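Local atomic coordinates of pesticidal crystal protein Cry4Aa (Bacillus thuringiensis, PDB entry 2C9K), a protein that binds to midgut epithelial cells of insect larvae, mosquito larvae among them, and promotes their colloid-osmotic lysis as a pore-forming toxin. Residues D297-E303 with D341-G347. Sequence-based numbering, arbitrary orientation.
Sequences DSLNFYE and DKLKSLG
With CG anti to its backbone N (chi1 -165°) and chi2 at 53°, L343 turns CD1 over the centre of the Y302 ring, which Y302 carries beside its own N; the two residues already face each other as a non-hydrogen-bonded pair. The methyl lies 10° off the ring normal, a CH-pi contact, with L343 CD1 3.5 Å from Y302 CE2. On the same sheet face the S345 hydroxyl donates to the amide oxygen of N300, S345 OG to N300 OD1 being 2.7 Å; the donor stands well above the amide plane, off the lone-pair directions. N300 ND2 binds Y317 O, so both ends of the amide are held.

The other face carries charge at one end. E303, extended beyond CG, lies alongside K342, and K344, bent at chi2 and chi4, crosses it to form a salt bridge, E303 OE1 to K344 NZ at 3.1 Å. Further along, L299, F301 and L346 turn inward, touching strands 373-381 and 432-440 between them.

The frame is antiparallel: L299 pairs with L346 and F301 with K344 through reciprocal backbone bonds, such as L346 N to L299 O at 3.0 Å. Strand 342-347 thereby forms an outer edge of a four-stranded sheet of order 3-2-1-4, as in a Greek key, within the middle domain of the three-domain toxin. Gripped by an ammonium and by G394 N, just past strand 386-392, the carboxylate of buried E303 is probably stabilised as the anion, while K344 NZ links the edge strand to T392 O at the end of that neighbouring strand.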
loop_
_atom_site.group_PDB
_atom_site.type_symbol
_atom_site.label_atom_id
_atom_site.label_comp_id
_atom_site.label_asym_id
_atom_site.label_seq_id
_atom_site.Cartn_x
_atom_site.Cartn_y
_atom_site.Cartn_z
ATOM N N ASP A 297 13.354 -9.248 11.458
ATOM C CA ASP A 297 13.704 -10.138 12.575
ATOM C C ASP A 297 14.209 -9.367 13.794
ATOM O O ASP A 297 13.744 -9.591 14.916
ATOM C CB ASP A 297 14.782 -11.144 12.166
ATOM C CG ASP A 297 14.230 -12.281 11.362
ATOM O OD1 ASP A 297 13.076 -12.660 11.635
ATOM O OD2 ASP A 297 14.936 -12.805 10.476
ATOM N N SER A 298 15.165 -8.465 13.573
ATOM C CA SER A 298 15.716 -7.676 14.671
ATOM C C SER A 298 16.433 -6.401 14.230
ATOM O O SER A 298 16.868 -6.279 13.086
ATOM C CB SER A 298 16.685 -8.535 15.491
ATOM O OG SER A 298 17.766 -8.994 14.693
ATOM N N LEU A 299 16.541 -5.457 15.162
ATOM C CA LEU A 299 17.226 -4.185 14.949
ATOM C C LEU A 299 18.517 -4.234 15.771
ATOM O O LEU A 299 18.497 -4.514 16.963
ATOM C CB LEU A 299 16.332 -3.037 15.409
ATOM C CG LEU A 299 15.608 -2.242 14.321
ATOM C CD1 LEU A 299 15.326 -3.120 13.122
ATOM C CD2 LEU A 299 14.324 -1.659 14.898
ATOM N N ASN A 300 19.644 -3.962 15.132
ATOM C CA ASN A 300 20.929 -4.034 15.815
ATOM C C ASN A 300 21.706 -2.723 15.757
ATOM O O ASN A 300 22.289 -2.388 14.730
ATOM C CB ASN A 300 21.746 -5.159 15.185
ATOM C CG ASN A 300 20.955 -6.453 15.078
ATOM O OD1 ASN A 300 20.889 -7.236 16.026
ATOM N ND2 ASN A 300 20.330 -6.671 13.927
ATOM N N PHE A 301 21.710 -1.990 16.869
ATOM C CA PHE A 301 22.408 -0.709 16.966
ATOM C C PHE A 301 23.649 -0.781 17.852
ATOM O O PHE A 301 23.569 -1.194 19.007
ATOM C CB PHE A 301 21.476 0.367 17.532
ATOM C CG PHE A 301 20.432 0.836 16.570
ATOM C CD1 PHE A 301 19.390 -0.000 16.188
ATOM C CD2 PHE A 301 20.493 2.119 16.036
ATOM C CE1 PHE A 301 18.416 0.436 15.285
ATOM C CE2 PHE A 301 19.527 2.567 15.132
ATOM C CZ PHE A 301 18.488 1.725 14.755
ATOM N N TYR A 302 24.793 -0.377 17.306
ATOM C CA TYR A 302 26.038 -0.371 18.066
ATOM C C TYR A 302 26.190 0.947 18.827
ATOM O O TYR A 302 25.935 2.020 18.282
ATOM C CB TYR A 302 27.249 -0.526 17.150
ATOM C CG TYR A 302 27.390 -1.860 16.470
ATOM C CD1 TYR A 302 26.842 -2.084 15.208
ATOM C CD2 TYR A 302 28.112 -2.889 17.067
ATOM C CE1 TYR A 302 27.020 -3.306 14.553
ATOM C CE2 TYR A 302 28.294 -4.113 16.425
ATOM C CZ TYR A 302 27.747 -4.312 15.170
ATOM O OH TYR A 302 27.927 -5.519 14.541
ATOM N N GLU A 303 26.611 0.863 20.085
ATOM C CA GLU A 303 26.821 2.050 20.911
ATOM C C GLU A 303 28.320 2.197 21.139
ATOM O O GLU A 303 29.086 1.283 20.841
ATOM C CB GLU A 303 26.127 1.889 22.259
ATOM C CG GLU A 303 26.553 0.626 22.985
ATOM C CD GLU A 303 26.069 0.584 24.415
ATOM O OE1 GLU A 303 24.844 0.682 24.636
ATOM O OE2 GLU A 303 26.923 0.448 25.316
ATOM N N ASP A 341 32.868 -1.024 19.591
ATOM C CA ASP A 341 31.538 -0.652 20.082
ATOM C C ASP A 341 30.673 -1.833 20.505
ATOM O O ASP A 341 30.893 -2.963 20.077
ATOM C CB ASP A 341 30.796 0.168 19.029
ATOM C CG ASP A 341 31.223 -0.173 17.623
ATOM O OD1 ASP A 341 31.497 -1.366 17.355
ATOM O OD2 ASP A 341 31.271 0.756 16.786
ATOM N N LYS A 342 29.683 -1.553 21.346
ATOM C CA LYS A 342 28.778 -2.575 21.856
ATOM C C LYS A 342 27.485 -2.730 21.068
ATOM O O LYS A 342 26.855 -1.750 20.673
ATOM C CB LYS A 342 28.410 -2.288 23.313
ATOM C CG LYS A 342 29.355 -2.868 24.344
ATOM C CD LYS A 342 28.706 -2.835 25.722
ATOM C CE LYS A 342 27.420 -3.657 25.741
ATOM N NZ LYS A 342 26.722 -3.613 27.060
ATOM N N LEU A 343 27.078 -3.978 20.876
ATOM C CA LEU A 343 25.864 -4.278 20.148
ATOM C C LEU A 343 24.657 -4.336 21.090
ATOM O O LEU A 343 24.640 -5.101 22.052
ATOM C CB LEU A 343 26.027 -5.611 19.402
ATOM C CG LEU A 343 25.015 -5.935 18.292
ATOM C CD1 LEU A 343 24.966 -4.778 17.309
ATOM C CD2 LEU A 343 25.396 -7.215 17.570
ATOM N N LYS A 344 23.667 -3.492 20.821
ATOM C CA LYS A 344 22.428 -3.452 21.599
ATOM C C LYS A 344 21.360 -3.898 20.615
ATOM O O LYS A 344 20.905 -3.112 19.785
ATOM C CB LYS A 344 22.108 -2.030 22.075
ATOM C CG LYS A 344 22.933 -1.528 23.247
ATOM C CD LYS A 344 22.631 -2.306 24.508
ATOM C CE LYS A 344 23.100 -1.563 25.744
ATOM N NZ LYS A 344 22.268 -0.361 26.045
ATOM N N SER A 345 20.961 -5.158 20.714
ATOM C CA SER A 345 19.977 -5.718 19.799
ATOM C C SER A 345 18.557 -5.883 20.359
ATOM O O SER A 345 18.370 -6.065 21.556
ATOM C CB SER A 345 20.505 -7.064 19.293
ATOM O OG SER A 345 19.598 -7.674 18.400
ATOM N N LEU A 346 17.564 -5.793 19.475
ATOM C CA LEU A 346 16.149 -5.971 19.821
ATOM C C LEU A 346 15.560 -6.984 18.836
ATOM O O LEU A 346 15.374 -6.676 17.657
ATOM C CB LEU A 346 15.370 -4.660 19.704
ATOM C CG LEU A 346 13.843 -4.848 19.674
ATOM C CD1 LEU A 346 13.371 -5.425 20.994
ATOM C CD2 LEU A 346 13.150 -3.522 19.413
ATOM N N GLY A 347 15.281 -8.190 19.319
ATOM C CA GLY A 347 14.737 -9.228 18.462
ATOM C C GLY A 347 13.227 -9.198 18.366
ATOM O O GLY A 347 12.566 -8.470 19.104
#